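Side-chain contacts in trans-2-enoyl-CoA reductase [NADH] (Treponema denticola ATCC 35405, PDB 4GGO), which catalyses the NADH-dependent reduction of the carbon-carbon double bond of crotonyl-CoA to butyryl-CoA and takes part in fatty acid synthesis: residues Ala258-Leu263 with Ala272-Asn277; Thr316-Glu321 with Asn336-Asp341. One frame throughout, in Å; residues are numbered along the deposited sequence.

In the fold
After the first five strands of the parallel sheet, the chain enters helix 248-266 and turns back as strand 270-276. Interaction 1 packs these two elements together and closes the short connection of residues 264-271. The chain then passes through helix 291-305 to helix 311-323, and interaction 2 sets this helix against strand 338-339, closing the connection of residues 322-335. The two contacts follow in series, neither nesting nor crossing, with centres about 13 Å apart. They meet in the sheet, where strands 270-276 and 338-339 are parallel neighbours joined by probable backbone hydrogen bonds; strand 338-339 is the outermost strand on that side. Together they tie two helices to this end of the Rossmann-type core.

Interaction 1 of 2, residues Ala258-Leu263 with Ala272-Asn277; sequences ATAHRL and AFVSVN
The flat peptide group joining Phe273 to Val274 turns one face to helix 258-263, and the methyl of Ala260 sits almost straight above it, with Ala260 CB 4.2 Å from Phe273 C and 4.1 Å from Val274 N. A second peptide plane takes part through its oxygen, since Ala260 O lies 3.7 Å from Ala272 CB. The phenyl ring of Phe273 stays out of the interface; its CB points away from the helix, and the side chain packs instead on Val332 and on Leu230 of strand 227-233.

The rest is apolar contact between small groups. Val274 reaches Ala260 with one branch, CG2 standing 4.0 Å from Ala260 CB: with CG1 anti to the backbone N (chi1 170°), CG2 is left beside that N, where it meets the methyl. At the other end Leu263 leans on Ala272, its CB 3.8 Å and its CD1 4.0 Å from Ala272 CB. No hydrogen bond crosses the interface. The alanines allow a close approach, with the axes of the two segments 7.2 Å apart and nearly antiparallel at 163°. Trp210 of helix 208-219 packs on Ala260 and Leu263, and Asn264 OD1 accepts a hydrogen bond from Ala272 N just beyond the helical segment.

Helix 248-266 also carries Lys253, an NAD(+)-binding residue whose side chain is about 5 Å from that of Val274. Running from strand 227-233 through this helix into the neighbouring parallel strand 270-276, the chain forms a beta-alpha-beta crossover of the Rossmann fold.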
loop_
_atom_site.group_PDB
_atom_site.type_symbol
_atom_site.label_atom_id
_atom_site.label_comp_id
_atom_site.label_asym_id
_atom_site.label_seq_id
_atom_site.Cartn_x
_atom_site.Cartn_y
_atom_site.Cartn_z
ATOM N N ALA A 258 8.987 8.190 14.736
ATOM C CA ALA A 258 9.584 8.033 16.057
ATOM C C ALA A 258 9.713 6.556 16.419
ATOM O O ALA A 258 10.614 6.161 17.158
ATOM C CB ALA A 258 8.758 8.763 17.097
ATOM N N THR A 259 8.802 5.744 15.889
ATOM C CA THR A 259 8.821 4.306 16.134
ATOM C C THR A 259 9.995 3.632 15.428
ATOM O O THR A 259 10.724 2.849 16.039
ATOM C CB THR A 259 7.498 3.641 15.704
ATOM O OG1 THR A 259 6.427 4.133 16.520
ATOM C CG2 THR A 259 7.586 2.131 15.854
ATOM N N ALA A 260 10.179 3.943 14.146
ATOM C CA ALA A 260 11.295 3.408 13.369
ATOM C C ALA A 260 12.607 3.810 14.018
ATOM O O ALA A 260 13.605 3.095 13.947
ATOM C CB ALA A 260 11.242 3.925 11.941
ATOM N N HIS A 261 12.581 4.974 14.652
ATOM C CA HIS A 261 13.737 5.523 15.330
ATOM C C HIS A 261 14.030 4.733 16.601
ATOM O O HIS A 261 15.173 4.358 16.862
ATOM C CB HIS A 261 13.465 6.988 15.663
ATOM C CG HIS A 261 14.664 7.731 16.160
ATOM N ND1 HIS A 261 14.667 8.418 17.355
ATOM C CD2 HIS A 261 15.890 7.907 15.620
ATOM C CE1 HIS A 261 15.849 8.980 17.531
ATOM N NE2 HIS A 261 16.609 8.690 16.492
ATOM N N ARG A 262 12.988 4.480 17.388
ATOM C CA ARG A 262 13.127 3.727 18.629
ATOM C C ARG A 262 13.499 2.269 18.355
ATOM O O ARG A 262 14.254 1.659 19.114
ATOM C CB ARG A 262 11.839 3.812 19.454
ATOM C CG ARG A 262 11.890 3.058 20.772
ATOM C CD ARG A 262 10.786 3.499 21.727
ATOM N NE ARG A 262 9.456 3.077 21.296
ATOM C CZ ARG A 262 8.578 3.869 20.686
ATOM N NH1 ARG A 262 8.888 5.133 20.427
ATOM N NH2 ARG A 262 7.390 3.398 20.334
ATOM N N LEU A 263 12.970 1.724 17.263
ATOM C CA LEU A 263 13.287 0.361 16.846
ATOM C C LEU A 263 14.787 0.169 16.620
ATOM O O LEU A 263 15.362 -0.839 17.031
ATOM C CB LEU A 263 12.520 -0.001 15.571
ATOM C CG LEU A 263 11.033 -0.333 15.706
ATOM C CD1 LEU A 263 10.418 -0.592 14.338
ATOM C CD2 LEU A 263 10.832 -1.533 16.621
ATOM N N ALA A 272 15.577 -0.412 10.639
ATOM C CA ALA A 272 14.189 0.016 10.498
ATOM C C ALA A 272 14.084 1.358 9.782
ATOM O O ALA A 272 14.843 2.286 10.066
ATOM C CB ALA A 272 13.521 0.094 11.861
ATOM N N PHE A 273 13.139 1.457 8.853
ATOM C CA PHE A 273 12.929 2.689 8.103
ATOM C C PHE A 273 11.451 2.956 7.883
ATOM O O PHE A 273 10.652 2.029 7.766
ATOM C CB PHE A 273 13.596 2.612 6.727
ATOM C CG PHE A 273 15.057 2.279 6.764
ATOM C CD1 PHE A 273 16.006 3.280 6.895
ATOM C CD2 PHE A 273 15.484 0.968 6.638
ATOM C CE1 PHE A 273 17.354 2.977 6.918
ATOM C CE2 PHE A 273 16.831 0.658 6.660
ATOM C CZ PHE A 273 17.767 1.663 6.800
ATOM N N VAL A 274 11.092 4.232 7.821
ATOM C CA VAL A 274 9.822 4.614 7.230
ATOM C C VAL A 274 10.091 4.844 5.753
ATOM O O VAL A 274 11.005 5.584 5.392
ATOM C CB VAL A 274 9.249 5.898 7.852
ATOM C CG1 VAL A 274 8.064 6.397 7.036
ATOM C CG2 VAL A 274 8.840 5.655 9.297
ATOM N N SER A 275 9.319 4.185 4.897
ATOM C CA SER A 275 9.456 4.380 3.462
ATOM C C SER A 275 8.320 5.254 2.956
ATOM O O SER A 275 7.154 4.856 2.991
ATOM C CB SER A 275 9.456 3.038 2.727
ATOM O OG SER A 275 9.636 3.226 1.333
ATOM N N VAL A 276 8.661 6.455 2.504
ATOM C CA VAL A 276 7.665 7.372 1.972
ATOM C C VAL A 276 7.455 7.082 0.493
ATOM O O VAL A 276 8.356 7.281 -0.323
ATOM C CB VAL A 276 8.081 8.841 2.157
ATOM C CG1 VAL A 276 6.908 9.762 1.848
ATOM C CG2 VAL A 276 8.577 9.072 3.575
ATOM N N ASN A 277 6.264 6.599 0.157
ATOM C CA ASN A 277 5.947 6.229 -1.214
ATOM C C ASN A 277 5.167 7.322 -1.938
ATOM O O ASN A 277 4.794 8.331 -1.338
ATOM C CB ASN A 277 5.168 4.914 -1.242
ATOM C CG ASN A 277 5.958 3.755 -0.654
ATOM O OD1 ASN A 277 7.052 3.939 -0.119
ATOM N ND2 ASN A 277 5.398 2.553 -0.747
#

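Interaction 2 of 2, residues Thr316-Glu321 with Asn336-Asp341; sequences TRLYAE and NRIRID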
loop_
_atom_site.group_PDB
_atom_site.type_symbol
_atom_site.label_atom_id
_atom_site.label_comp_id
_atom_site.label_asym_id
_atom_site.label_seq_id
_atom_site.Cartn_x
_atom_site.Cartn_y
_atom_site.Cartn_z
ATOM N N THR A 316 9.297 -2.442 -6.976
ATOM C CA THR A 316 10.453 -3.015 -7.656
ATOM C C THR A 316 11.623 -2.035 -7.627
ATOM O O THR A 316 12.767 -2.436 -7.424
ATOM C CB THR A 316 10.144 -3.417 -9.111
ATOM O OG1 THR A 316 9.498 -2.332 -9.788
ATOM C CG2 THR A 316 9.251 -4.646 -9.148
ATOM N N ARG A 317 11.331 -0.749 -7.810
ATOM C CA ARG A 317 12.365 0.278 -7.713
ATOM C C ARG A 317 12.894 0.371 -6.286
ATOM O O ARG A 317 14.091 0.562 -6.068
ATOM C CB ARG A 317 11.844 1.642 -8.181
ATOM C CG ARG A 317 12.856 2.771 -8.017
ATOM C CD ARG A 317 12.602 3.925 -8.983
ATOM N NE ARG A 317 11.409 4.699 -8.649
ATOM C CZ ARG A 317 11.405 5.755 -7.840
ATOM N NH1 ARG A 317 12.530 6.159 -7.268
ATOM N NH2 ARG A 317 10.274 6.406 -7.599
ATOM N N LEU A 318 11.992 0.228 -5.319
ATOM C CA LEU A 318 12.362 0.222 -3.906
ATOM C C LEU A 318 13.366 -0.884 -3.585
ATOM O O LEU A 318 14.383 -0.639 -2.939
ATOM C CB LEU A 318 11.118 0.059 -3.030
ATOM C CG LEU A 318 11.363 -0.135 -1.531
ATOM C CD1 LEU A 318 11.951 1.124 -0.904
ATOM C CD2 LEU A 318 10.077 -0.543 -0.826
ATOM N N TYR A 319 13.075 -2.101 -4.035
ATOM C CA TYR A 319 13.961 -3.238 -3.804
ATOM C C TYR A 319 15.300 -3.058 -4.515
ATOM O O TYR A 319 16.365 -3.223 -3.918
ATOM C CB TYR A 319 13.306 -4.534 -4.286
ATOM C CG TYR A 319 12.394 -5.213 -3.283
ATOM C CD1 TYR A 319 11.162 -4.666 -2.944
ATOM C CD2 TYR A 319 12.755 -6.420 -2.697
ATOM C CE1 TYR A 319 10.323 -5.298 -2.033
ATOM C CE2 TYR A 319 11.926 -7.056 -1.788
ATOM C CZ TYR A 319 10.710 -6.491 -1.461
ATOM O OH TYR A 319 9.883 -7.124 -0.559
ATOM N N ALA A 320 15.236 -2.711 -5.795
ATOM C CA ALA A 320 16.426 -2.657 -6.636
ATOM C C ALA A 320 17.308 -1.436 -6.384
ATOM O O ALA A 320 18.532 -1.517 -6.492
ATOM C CB ALA A 320 16.029 -2.727 -8.103
ATOM N N GLU A 321 16.691 -0.307 -6.047
ATOM C CA GLU A 321 17.421 0.956 -5.967
ATOM C C GLU A 321 17.513 1.551 -4.561
ATOM O O GLU A 321 18.034 2.653 -4.389
ATOM C CB GLU A 321 16.815 1.981 -6.929
ATOM C CG GLU A 321 17.060 1.685 -8.400
ATOM C CD GLU A 321 18.446 2.101 -8.856
ATOM O OE1 GLU A 321 18.578 3.205 -9.428
ATOM O OE2 GLU A 321 19.404 1.329 -8.643
ATOM N N ASN A 336 16.444 10.228 7.927
ATOM C CA ASN A 336 16.616 8.774 7.892
ATOM C C ASN A 336 15.412 8.007 7.342
ATOM O O ASN A 336 15.182 6.855 7.706
ATOM C CB ASN A 336 17.010 8.232 9.271
ATOM C CG ASN A 336 18.329 8.794 9.762
ATOM O OD1 ASN A 336 19.398 8.395 9.300
ATOM N ND2 ASN A 336 18.260 9.723 10.709
ATOM N N ARG A 337 14.654 8.649 6.460
ATOM C CA ARG A 337 13.523 8.005 5.808
ATOM C C ARG A 337 13.887 7.626 4.380
ATOM O O ARG A 337 14.565 8.383 3.684
ATOM C CB ARG A 337 12.309 8.938 5.789
ATOM C CG ARG A 337 11.833 9.385 7.161
ATOM C CD ARG A 337 10.744 10.445 7.053
ATOM N NE ARG A 337 11.195 11.614 6.303
ATOM C CZ ARG A 337 10.690 12.836 6.445
ATOM N NH1 ARG A 337 9.716 13.054 7.319
ATOM N NH2 ARG A 337 11.164 13.841 5.719
ATOM N N ILE A 338 13.442 6.453 3.944
ATOM C CA ILE A 338 13.577 6.068 2.546
ATOM C C ILE A 338 12.544 6.841 1.732
ATOM O O ILE A 338 11.372 6.896 2.104
ATOM C CB ILE A 338 13.370 4.555 2.349
ATOM C CG1 ILE A 338 14.461 3.768 3.079
ATOM C CG2 ILE A 338 13.366 4.203 0.868
ATOM C CD1 ILE A 338 14.321 2.267 2.957
ATOM N N ARG A 339 12.983 7.447 0.632
ATOM C CA ARG A 339 12.100 8.263 -0.193
ATOM C C ARG A 339 11.994 7.732 -1.617
ATOM O O ARG A 339 12.937 7.844 -2.398
ATOM C CB ARG A 339 12.595 9.714 -0.231
ATOM C CG ARG A 339 12.766 10.360 1.133
ATOM C CD ARG A 339 11.433 10.511 1.847
ATOM N NE ARG A 339 10.542 11.442 1.159
ATOM C CZ ARG A 339 10.493 12.747 1.405
ATOM N NH1 ARG A 339 11.287 13.281 2.322
ATOM N NH2 ARG A 339 9.648 13.520 0.734
ATOM N N ILE A 340 10.846 7.156 -1.958
ATOM C CA ILE A 340 10.573 6.797 -3.346
ATOM C C ILE A 340 9.425 7.637 -3.893
ATOM O O ILE A 340 8.851 7.327 -4.939
ATOM C CB ILE A 340 10.298 5.291 -3.537
ATOM C CG1 ILE A 340 9.084 4.849 -2.720
ATOM C CG2 ILE A 340 11.532 4.474 -3.167
ATOM C CD1 ILE A 340 8.708 3.396 -2.937
ATOM N N ASP A 341 9.100 8.704 -3.171
ATOM C CA ASP A 341 8.202 9.732 -3.676
ATOM C C ASP A 341 9.045 10.856 -4.269
ATOM O O ASP A 341 8.559 11.965 -4.499
ATOM C CB ASP A 341 7.312 10.272 -2.554
ATOM C CG ASP A 341 8.109 10.897 -1.423
ATOM O OD1 ASP A 341 9.301 10.559 -1.266
ATOM O OD2 ASP A 341 7.540 11.728 -0.685
#
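Leu318 meets two isoleucines through its CD1 methyl, which lies 3.8 Å from Ile338 CG2 and 4.1 Å from Ile340 CG2. The leucine crosses each isoleucine at about a right angle, and its stem is touched as well, Leu318 CB being 4.1 Å from Ile340 CD1. With CG anti to the backbone N (chi1 173°), the end of Leu318 comes nearer Ile338 and Ile340 although its CA-CB bond does not point there.

Beside Leu318, Arg317 adds a polar contact. Its NH2 gives Ile340 O a weak hydrogen bond, Arg317 NH2 to Ile340 O measuring 3.2 Å and bent to 123°, and a bend at chi3 (71°) brings the guanidinium to Ile340, whose CB covers one of its faces. The end of Arg317 is held mainly by charge, NH2 forming a salt bridge with Glu309, NH1 another with Asp342 and Trp343 adding a cation-pi contact, while Gln314 NE2 is a second donor to Ile340 O.

The contact packs helix 311-323 on one face of the parallel Rossmann-type sheet, near its margin, where 338-339 is the outermost strand and Ser275 of the adjacent strand touches both Leu318 and Ile338. Ile340 lies close to the cofactor site, its side chain about 6 Å from that of the NAD(+)-binding Tyr62.

Further out, Arg339, whose CB points away from the helix, grips Asp341 side-on in a salt bridge, Arg339 NE to Asp341 OD1 at 2.9 Å and Arg339 NH2 to Asp341 OD2 at 3.1 Å. The carboxylate carbon lies in the guanidinium plane, and OD1 uses its syn lone pair.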